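Local coordinates for NalP translocator (Neisseria meningitidis, PDB 1UYN), which forms, as the C-terminal translocator domain of an autotransporter, a hydrophilic outer-membrane pore through which the protease passenger domain reaches the bacterial surface, at residues H21-G26 and T153-L157; Q25-L29 and S106-F110; A47-G53 and N297-G303. All coordinates share one frame; numbering follows the deposited sequence.

Contact 1: residues H21-G26 and T153-L157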
loop_
_atom_site.group_PDB
_atom_site.type_symbol
_atom_site.label_atom_id
_atom_site.label_comp_id
_atom_site.label_asym_id
_atom_site.label_seq_id
_atom_site.Cartn_x
_atom_site.Cartn_y
_atom_site.Cartn_z
ATOM N N HIS A 21 6.348 -6.627 -1.024
ATOM C CA HIS A 21 5.458 -6.087 -2.049
ATOM C C HIS A 21 4.004 -5.955 -1.548
ATOM O O HIS A 21 3.393 -4.884 -1.675
ATOM C CB HIS A 21 5.476 -6.942 -3.314
ATOM C CG HIS A 21 4.453 -6.527 -4.315
ATOM N ND1 HIS A 21 4.516 -5.330 -4.984
ATOM C CD2 HIS A 21 3.301 -7.110 -4.706
ATOM C CE1 HIS A 21 3.471 -5.215 -5.781
ATOM N NE2 HIS A 21 2.716 -6.283 -5.632
ATOM N N ALA A 22 3.456 -7.041 -1.006
ATOM C CA ALA A 22 2.121 -7.010 -0.370
ATOM C C ALA A 22 1.936 -5.884 0.646
ATOM O O ALA A 22 0.848 -5.309 0.792
ATOM C CB ALA A 22 1.813 -8.354 0.318
ATOM N N ASP A 23 3.001 -5.624 1.390
ATOM C CA ASP A 23 2.979 -4.670 2.491
ATOM C C ASP A 23 2.924 -3.282 1.881
ATOM O O ASP A 23 2.135 -2.447 2.298
ATOM C CB ASP A 23 4.229 -4.867 3.306
ATOM C CG ASP A 23 4.262 -4.024 4.534
ATOM O OD1 ASP A 23 3.537 -4.339 5.485
ATOM O OD2 ASP A 23 5.032 -3.069 4.666
ATOM N N MET A 24 3.728 -3.055 0.849
ATOM C CA MET A 24 3.676 -1.805 0.110
ATOM C C MET A 24 2.349 -1.578 -0.533
ATOM O O MET A 24 1.867 -0.456 -0.532
ATOM C CB MET A 24 4.777 -1.725 -0.948
ATOM C CG MET A 24 5.986 -0.920 -0.458
ATOM S SD MET A 24 7.474 -1.232 -1.363
ATOM C CE MET A 24 8.632 -1.210 -0.050
ATOM N N GLN A 25 1.782 -2.634 -1.098
ATOM C CA GLN A 25 0.476 -2.621 -1.745
ATOM C C GLN A 25 -0.646 -2.209 -0.807
ATOM O O GLN A 25 -1.590 -1.582 -1.242
ATOM C CB GLN A 25 0.135 -3.988 -2.318
ATOM C CG GLN A 25 -0.949 -3.959 -3.352
ATOM C CD GLN A 25 -0.451 -3.594 -4.751
ATOM O OE1 GLN A 25 0.522 -2.854 -4.894
ATOM N NE2 GLN A 25 -1.160 -4.074 -5.795
ATOM N N GLY A 26 -0.566 -2.528 0.475
ATOM C CA GLY A 26 -1.601 -2.108 1.394
ATOM C C GLY A 26 -1.622 -0.594 1.550
ATOM O O GLY A 26 -2.678 0.022 1.797
ATOM N N THR A 153 0.246 -12.330 -8.830
ATOM C CA THR A 153 -0.922 -11.490 -8.840
ATOM C C THR A 153 -1.275 -11.285 -7.412
ATOM O O THR A 153 -1.190 -12.206 -6.608
ATOM C CB THR A 153 -2.041 -12.199 -9.506
ATOM O OG1 THR A 153 -1.600 -12.592 -10.800
ATOM C CG2 THR A 153 -3.186 -11.233 -9.816
ATOM N N LEU A 154 -1.627 -10.060 -7.089
ATOM C CA LEU A 154 -2.148 -9.720 -5.785
ATOM C C LEU A 154 -3.463 -8.997 -5.930
ATOM O O LEU A 154 -3.548 -8.005 -6.646
ATOM C CB LEU A 154 -1.156 -8.826 -5.089
ATOM C CG LEU A 154 -1.578 -8.268 -3.761
ATOM C CD1 LEU A 154 -1.892 -9.413 -2.743
ATOM C CD2 LEU A 154 -0.454 -7.359 -3.319
ATOM N N MET A 155 -4.494 -9.470 -5.251
ATOM C CA MET A 155 -5.757 -8.745 -5.226
ATOM C C MET A 155 -6.094 -8.281 -3.852
ATOM O O MET A 155 -5.836 -8.958 -2.905
ATOM C CB MET A 155 -6.878 -9.613 -5.719
ATOM C CG MET A 155 -6.729 -9.824 -7.207
ATOM S SD MET A 155 -7.938 -10.972 -7.883
ATOM C CE MET A 155 -9.584 -10.528 -6.655
ATOM N N GLN A 156 -6.691 -7.129 -3.739
ATOM C CA GLN A 156 -7.159 -6.710 -2.440
ATOM C C GLN A 156 -8.638 -6.395 -2.563
ATOM O O GLN A 156 -9.115 -5.894 -3.611
ATOM C CB GLN A 156 -6.387 -5.483 -1.948
ATOM C CG GLN A 156 -4.883 -5.657 -1.877
ATOM C CD GLN A 156 -4.219 -4.326 -1.843
ATOM O OE1 GLN A 156 -4.534 -3.462 -2.668
ATOM N NE2 GLN A 156 -3.303 -4.134 -0.916
ATOM N N LEU A 157 -9.354 -6.743 -1.496
ATOM C CA LEU A 157 -10.729 -6.323 -1.280
ATOM C C LEU A 157 -10.874 -5.706 0.111
ATOM O O LEU A 157 -10.384 -6.243 1.106
ATOM C CB LEU A 157 -11.657 -7.520 -1.386
ATOM C CG LEU A 157 -12.388 -7.615 -2.715
ATOM C CD1 LEU A 157 -13.042 -8.981 -2.804
ATOM C CD2 LEU A 157 -13.483 -6.509 -2.772
HETATM O O HOH W 1 -1.708 -6.092 0.304
HETATM O O HOH W 2 -3.435 -5.493 -5.428
#
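The turn of helix at 21-26 runs beside the strand segment 153-157 with Ala22 level with Leu154 and Gly26 level with Gln156. Their N-to-C directions differ by 35°, and the two axes come within 10.1 Å of each other. That spacing is filled by Leu154 and Gln156 on the strand, both of which start out toward the helix, and by Gln25, which starts out toward the strand. Leu154 does its touching with one methyl: CD2 lies 3.4 Å from Gln25 CG, 3.9 Å from Ala22 CA and 4.0 Å from His21 CD2, so it sits among three helix residues and meets the imidazole obliquely. Gln25 comes from the opposite direction; with CG anti to its backbone N (chi1 -161°) the methylene lands against that methyl, and the bend at chi2 turns the amide onward past it.

With CG anti to its carbonyl carbon (chi1 -57°) and the chain extended beyond, Gln156 carries its amide right up to the helix backbone, where NE2 gives a hydrogen bond of 3.1 Å to Gln25 O. The bond is nearly straight, with the donor above the carbonyl plane; the same oxygen also takes the helical bond from Leu29 N. A water accepts from Gln156 NE2 and donates to Ala22 O, 2.7 Å away. Another links Gln25 NE2 to Leu154 O, and this NE2 also donates to Ser108 OG on strand 100-117. Gln156 OE1 is bonded to Ser128 on the neighbouring strand 121-139.

The helix that plugs the autotransporter barrel thus meets this part of the wall through a mixed interface, an apolar leucine contact beside buried amide and water bonds, consistent with a pore that is hydrophilic inside.

Contact 2: residues Q25-L29 and S106-F110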
loop_
_atom_site.group_PDB
_atom_site.type_symbol
_atom_site.label_atom_id
_atom_site.label_comp_id
_atom_site.label_asym_id
_atom_site.label_seq_id
_atom_site.Cartn_x
_atom_site.Cartn_y
_atom_site.Cartn_z
ATOM N N GLN A 25 1.782 -2.634 -1.098
ATOM C CA GLN A 25 0.476 -2.621 -1.745
ATOM C C GLN A 25 -0.646 -2.209 -0.807
ATOM O O GLN A 25 -1.590 -1.582 -1.242
ATOM C CB GLN A 25 0.135 -3.988 -2.318
ATOM C CG GLN A 25 -0.949 -3.959 -3.352
ATOM C CD GLN A 25 -0.451 -3.594 -4.751
ATOM O OE1 GLN A 25 0.522 -2.854 -4.894
ATOM N NE2 GLN A 25 -1.160 -4.074 -5.795
ATOM N N GLY A 26 -0.566 -2.528 0.475
ATOM C CA GLY A 26 -1.601 -2.108 1.394
ATOM C C GLY A 26 -1.622 -0.594 1.550
ATOM O O GLY A 26 -2.678 0.022 1.797
ATOM N N ARG A 27 -0.456 0.028 1.485
ATOM C CA ARG A 27 -0.425 1.469 1.605
ATOM C C ARG A 27 -0.885 2.097 0.294
ATOM O O ARG A 27 -1.572 3.132 0.320
ATOM C CB ARG A 27 0.950 1.975 1.998
ATOM C CG ARG A 27 1.376 1.556 3.410
ATOM C CD ARG A 27 2.692 2.154 3.784
ATOM N NE ARG A 27 3.748 1.379 3.173
ATOM C CZ ARG A 27 4.172 0.237 3.670
ATOM N NH1 ARG A 27 3.630 -0.246 4.792
ATOM N NH2 ARG A 27 5.144 -0.428 3.061
ATOM N N ARG A 28 -0.549 1.474 -0.839
ATOM C CA ARG A 28 -1.018 2.003 -2.117
ATOM C C ARG A 28 -2.526 2.078 -2.119
ATOM O O ARG A 28 -3.096 3.051 -2.602
ATOM C CB ARG A 28 -0.542 1.161 -3.312
ATOM C CG ARG A 28 0.937 1.226 -3.475
ATOM C CD ARG A 28 1.485 0.366 -4.569
ATOM N NE ARG A 28 2.962 0.362 -4.570
ATOM C CZ ARG A 28 3.720 -0.704 -4.311
ATOM N NH1 ARG A 28 3.181 -1.891 -3.984
ATOM N NH2 ARG A 28 5.035 -0.584 -4.349
ATOM N N LEU A 29 -3.169 1.047 -1.588
ATOM C CA LEU A 29 -4.621 1.024 -1.492
ATOM C C LEU A 29 -5.143 2.118 -0.515
ATOM O O LEU A 29 -6.186 2.747 -0.757
ATOM C CB LEU A 29 -5.083 -0.357 -1.042
ATOM C CG LEU A 29 -6.602 -0.550 -1.173
ATOM C CD1 LEU A 29 -7.033 -0.689 -2.646
ATOM C CD2 LEU A 29 -7.086 -1.689 -0.355
ATOM N N SER A 106 5.832 -3.543 -10.458
ATOM C CA SER A 106 4.417 -3.847 -10.310
ATOM C C SER A 106 3.506 -2.922 -11.047
ATOM O O SER A 106 3.797 -1.741 -11.290
ATOM C CB SER A 106 4.049 -3.915 -8.844
ATOM O OG SER A 106 4.393 -2.696 -8.186
ATOM N N ILE A 107 2.413 -3.505 -11.491
ATOM C CA ILE A 107 1.381 -2.731 -12.163
ATOM C C ILE A 107 0.070 -3.091 -11.568
ATOM O O ILE A 107 -0.312 -4.233 -11.576
ATOM C CB ILE A 107 1.406 -2.923 -13.685
ATOM C CG1 ILE A 107 2.733 -2.343 -14.210
ATOM C CG2 ILE A 107 0.216 -2.189 -14.318
ATOM C CD1 ILE A 107 3.014 -2.530 -15.728
ATOM N N SER A 108 -0.628 -2.068 -11.099
ATOM C CA SER A 108 -1.826 -2.255 -10.316
ATOM C C SER A 108 -2.870 -1.244 -10.651
ATOM O O SER A 108 -2.569 -0.049 -10.811
ATOM C CB SER A 108 -1.500 -2.096 -8.835
ATOM O OG SER A 108 -0.514 -3.010 -8.431
ATOM N N LEU A 109 -4.100 -1.738 -10.700
ATOM C CA LEU A 109 -5.280 -0.936 -10.766
ATOM C C LEU A 109 -5.939 -0.909 -9.391
ATOM O O LEU A 109 -6.186 -1.929 -8.792
ATOM C CB LEU A 109 -6.225 -1.544 -11.746
ATOM C CG LEU A 109 -7.639 -0.977 -11.655
ATOM C CD1 LEU A 109 -7.711 0.539 -12.007
ATOM C CD2 LEU A 109 -8.540 -1.814 -12.592
ATOM N N PHE A 110 -6.268 0.274 -8.900
ATOM C CA PHE A 110 -7.026 0.403 -7.660
ATOM C C PHE A 110 -8.367 1.048 -7.908
ATOM O O PHE A 110 -8.449 1.965 -8.683
ATOM C CB PHE A 110 -6.241 1.264 -6.683
ATOM C CG PHE A 110 -4.832 0.812 -6.500
ATOM C CD1 PHE A 110 -3.860 1.162 -7.409
ATOM C CD2 PHE A 110 -4.488 0.002 -5.442
ATOM C CE1 PHE A 110 -2.558 0.735 -7.235
ATOM C CE2 PHE A 110 -3.199 -0.407 -5.276
ATOM C CZ PHE A 110 -2.230 -0.025 -6.170
#
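Gln25 and Ser108 make the polar link between the pore helix 12-34 and strand 100-117 of the autotransporter beta-barrel: Gln25 NE2 donates to Ser108 OG over 2.9 Å, almost straight at 169° and with the hydroxyl close to the amide plane. Next to it stands Phe110, which reaches from the wall to the helix and covers more of this interface than any other residue. Its ring tip, CZ, is 3.5 Å from Arg28 CB in an oblique approach. Leu29 instead comes to the rim of the ring, CD1 lying in the ring plane 3.8 Å from Phe110 CD2. With CG anti to the carbonyl carbon (chi1 -51°), the ring stands up from the strand and presents CZ to Arg28 and CD2 to Leu29.

One step further out, Arg28 fixes the amide that meets Ser108. Its chain runs extended from CG to NE, bringing NH1 within 3.0 Å of Gln25 OE1 in a hydrogen bond that is somewhat bent. The Gln25 amide is therefore gripped at both ends, which sets its rotation and turns the NE2 end to the serine. The guanidinium is itself anchored by NE, which donates to Thr69 on strand 62-79, so the same arginine ties helix, amide and a second wall strand together. Leu29 continues across to Leu126 and Ser128 on strand 121-139, while Phe110 also packs on Val32 one turn later in the helix. Over one face of the Arg28 guanidinium lies the hydroxyl of Ser106, with OG 4.4 Å from Arg28 CZ.

Contact 3: residues A47-G53 and N297-G303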
loop_
_atom_site.group_PDB
_atom_site.type_symbol
_atom_site.label_atom_id
_atom_site.label_comp_id
_atom_site.label_asym_id
_atom_site.label_seq_id
_atom_site.Cartn_x
_atom_site.Cartn_y
_atom_site.Cartn_z
ATOM N N ALA A 47 -2.150 12.982 -9.759
ATOM C CA ALA A 47 -0.854 12.327 -9.992
ATOM C C ALA A 47 -0.029 12.364 -8.708
ATOM O O ALA A 47 0.110 13.424 -8.097
ATOM C CB ALA A 47 -0.095 13.049 -11.100
ATOM N N GLN A 48 0.547 11.228 -8.331
ATOM C CA GLN A 48 1.151 11.028 -7.009
ATOM C C GLN A 48 2.436 10.192 -7.113
ATOM O O GLN A 48 2.528 9.251 -7.907
ATOM C CB GLN A 48 0.166 10.273 -6.090
ATOM C CG GLN A 48 -0.324 11.011 -4.886
ATOM C CD GLN A 48 -1.722 10.585 -4.418
ATOM O OE1 GLN A 48 -1.867 9.633 -3.664
ATOM N NE2 GLN A 48 -2.739 11.294 -4.860
ATOM N N THR A 49 3.418 10.557 -6.291
ATOM C CA THR A 49 4.520 9.666 -5.917
ATOM C C THR A 49 4.507 9.261 -4.438
ATOM O O THR A 49 4.576 10.112 -3.556
ATOM C CB THR A 49 5.831 10.365 -6.202
ATOM O OG1 THR A 49 5.860 10.704 -7.580
ATOM C CG2 THR A 49 7.014 9.402 -6.028
ATOM N N GLN A 50 4.454 7.963 -4.173
ATOM C CA GLN A 50 4.601 7.461 -2.807
ATOM C C GLN A 50 5.980 6.816 -2.694
ATOM O O GLN A 50 6.263 5.940 -3.460
ATOM C CB GLN A 50 3.478 6.474 -2.494
ATOM C CG GLN A 50 3.696 5.582 -1.270
ATOM C CD GLN A 50 2.617 4.465 -1.148
ATOM O OE1 GLN A 50 2.949 3.262 -1.091
ATOM N NE2 GLN A 50 1.341 4.866 -1.094
ATOM N N GLN A 51 6.846 7.296 -1.797
ATOM C CA GLN A 51 8.110 6.605 -1.428
ATOM C C GLN A 51 7.984 5.831 -0.091
ATOM O O GLN A 51 7.346 6.284 0.836
ATOM C CB GLN A 51 9.299 7.573 -1.324
ATOM C CG GLN A 51 9.527 8.491 -2.537
ATOM C CD GLN A 51 9.854 7.727 -3.844
ATOM O OE1 GLN A 51 9.633 8.246 -4.942
ATOM N NE2 GLN A 51 10.396 6.521 -3.720
ATOM N N ASP A 52 8.630 4.675 -0.015
ATOM C CA ASP A 52 8.562 3.743 1.117
ATOM C C ASP A 52 9.963 3.368 1.523
ATOM O O ASP A 52 10.835 3.270 0.672
ATOM C CB ASP A 52 7.824 2.480 0.711
ATOM C CG ASP A 52 6.343 2.615 0.831
ATOM O OD1 ASP A 52 5.875 2.800 1.982
ATOM O OD2 ASP A 52 5.551 2.558 -0.148
ATOM N N GLY A 53 10.187 3.120 2.809
ATOM C CA GLY A 53 11.534 2.868 3.289
ATOM C C GLY A 53 11.558 2.325 4.692
ATOM O O GLY A 53 11.328 3.045 5.631
ATOM N N ASN A 297 8.555 1.151 9.059
ATOM C CA ASN A 297 8.480 1.631 7.694
ATOM C C ASN A 297 8.168 3.091 7.652
ATOM O O ASN A 297 7.217 3.497 8.240
ATOM C CB ASN A 297 7.383 0.880 6.932
ATOM C CG ASN A 297 7.463 1.116 5.429
ATOM O OD1 ASN A 297 8.380 0.582 4.746
ATOM N ND2 ASN A 297 6.540 1.937 4.900
ATOM N N HIS A 298 8.960 3.875 6.941
ATOM C CA HIS A 298 8.613 5.267 6.608
ATOM C C HIS A 298 7.864 5.272 5.282
ATOM O O HIS A 298 8.344 4.761 4.322
ATOM C CB HIS A 298 9.871 6.143 6.473
ATOM C CG HIS A 298 10.786 6.066 7.642
ATOM N ND1 HIS A 298 11.589 4.975 7.879
ATOM C CD2 HIS A 298 11.038 6.943 8.641
ATOM C CE1 HIS A 298 12.290 5.175 8.981
ATOM N NE2 HIS A 298 11.978 6.365 9.459
ATOM N N SER A 299 6.668 5.840 5.253
ATOM C CA SER A 299 5.881 6.055 4.011
ATOM C C SER A 299 5.669 7.542 3.796
ATOM O O SER A 299 5.283 8.259 4.714
ATOM C CB SER A 299 4.518 5.370 4.100
ATOM O OG SER A 299 4.045 5.079 2.798
ATOM N N GLY A 300 5.963 8.014 2.593
ATOM C CA GLY A 300 5.801 9.431 2.235
ATOM C C GLY A 300 4.935 9.558 0.998
ATOM O O GLY A 300 4.703 8.586 0.335
ATOM N N ARG A 301 4.477 10.741 0.651
ATOM C CA ARG A 301 3.576 10.878 -0.508
ATOM C C ARG A 301 3.412 12.339 -0.903
ATOM O O ARG A 301 3.154 13.168 -0.040
ATOM C CB ARG A 301 2.203 10.311 -0.183
ATOM C CG ARG A 301 1.651 9.471 -1.252
ATOM C CD ARG A 301 0.159 9.446 -1.289
ATOM N NE ARG A 301 -0.392 8.812 -0.093
ATOM C CZ ARG A 301 -1.570 9.105 0.480
ATOM N NH1 ARG A 301 -2.388 10.041 -0.009
ATOM N NH2 ARG A 301 -1.939 8.425 1.567
ATOM N N VAL A 302 3.592 12.642 -2.187
ATOM C CA VAL A 302 3.360 13.974 -2.720
ATOM C C VAL A 302 2.436 13.804 -3.916
ATOM O O VAL A 302 2.687 12.972 -4.774
ATOM C CB VAL A 302 4.664 14.702 -3.137
ATOM C CG1 VAL A 302 4.347 16.113 -3.668
ATOM C CG2 VAL A 302 5.612 14.826 -1.964
ATOM N N GLY A 303 1.360 14.580 -3.938
ATOM C CA GLY A 303 0.355 14.523 -4.976
ATOM C C GLY A 303 0.030 15.897 -5.524
ATOM O O GLY A 303 -0.063 16.885 -4.764
#
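Thr49 and Val302 exchange both of their backbone bonds as a hydrogen-bonded antiparallel pair: Thr49 N to Val302 O at 2.9 Å and Val302 N to Thr49 O at 3.0 Å. Further along, Gly300 N donates to Gln51 O at 2.8 Å, but the return bond from Gln51 N to Gly300 O is weak. At the Gly53-His298 pair, Gly53 N reaches His298 O only weakly, whereas Gly53 O is taken twice by one residue. His298 N meets it from above the carbonyl plane, and the imidazole ND1 lies 3.0 Å from Gly53 O, nearly along the C=O axis and with the oxygen in the ring plane. The ring reaches it because CG stands beside the backbone N (chi1 -52°).

On the barrel's inner side, Asp52 OD1 accepts from two partners across the seam, Ser299 OG at 3.0 Å and Asn297 ND2 at 3.1 Å, which come from opposite faces of the carboxylate plane. The amide N-H approaches on the anti side, tilted out of the plane. Arg27 of the pore helix makes a salt bridge to the same oxygen, so this buried charge has a counterion and would be expected to stay ionised. The Gln48 side chain lies across the Arg301 chain. On the other face, Thr49 OG1 turns to Gln70 and Gln51 OE1 to Ser68, both on strand 62-79. Strands 43-57 and 295-307 are the first and last of twelve, and their antiparallel pairing closes the transmembrane beta-barrel of the autotransporter translocator.

Contacts 1 and 2 lie on neighbouring faces of one helix, about 6 Å apart between centres, and share Gln25: its carbonyl and, through a water, its amide serve contact 1, while the amide bonds directly to Ser108 in contact 2. They also touch, His21 CE1 lying 3.4 Å from Ser106 CB. Contact 3, the barrel seam, is centred about 12 Å from contact 2 and about 16 Å from contact 1. Arg27 joins it to the helix, with NE 2.8 Å from Asp52 OD1, while Met24 packs on the same aspartate. The helix thus spans the pore from strands 100-117 and 145-163 to the seam. The bound detergent lies about 8 Å from the side chains of Ser106 and Ala47.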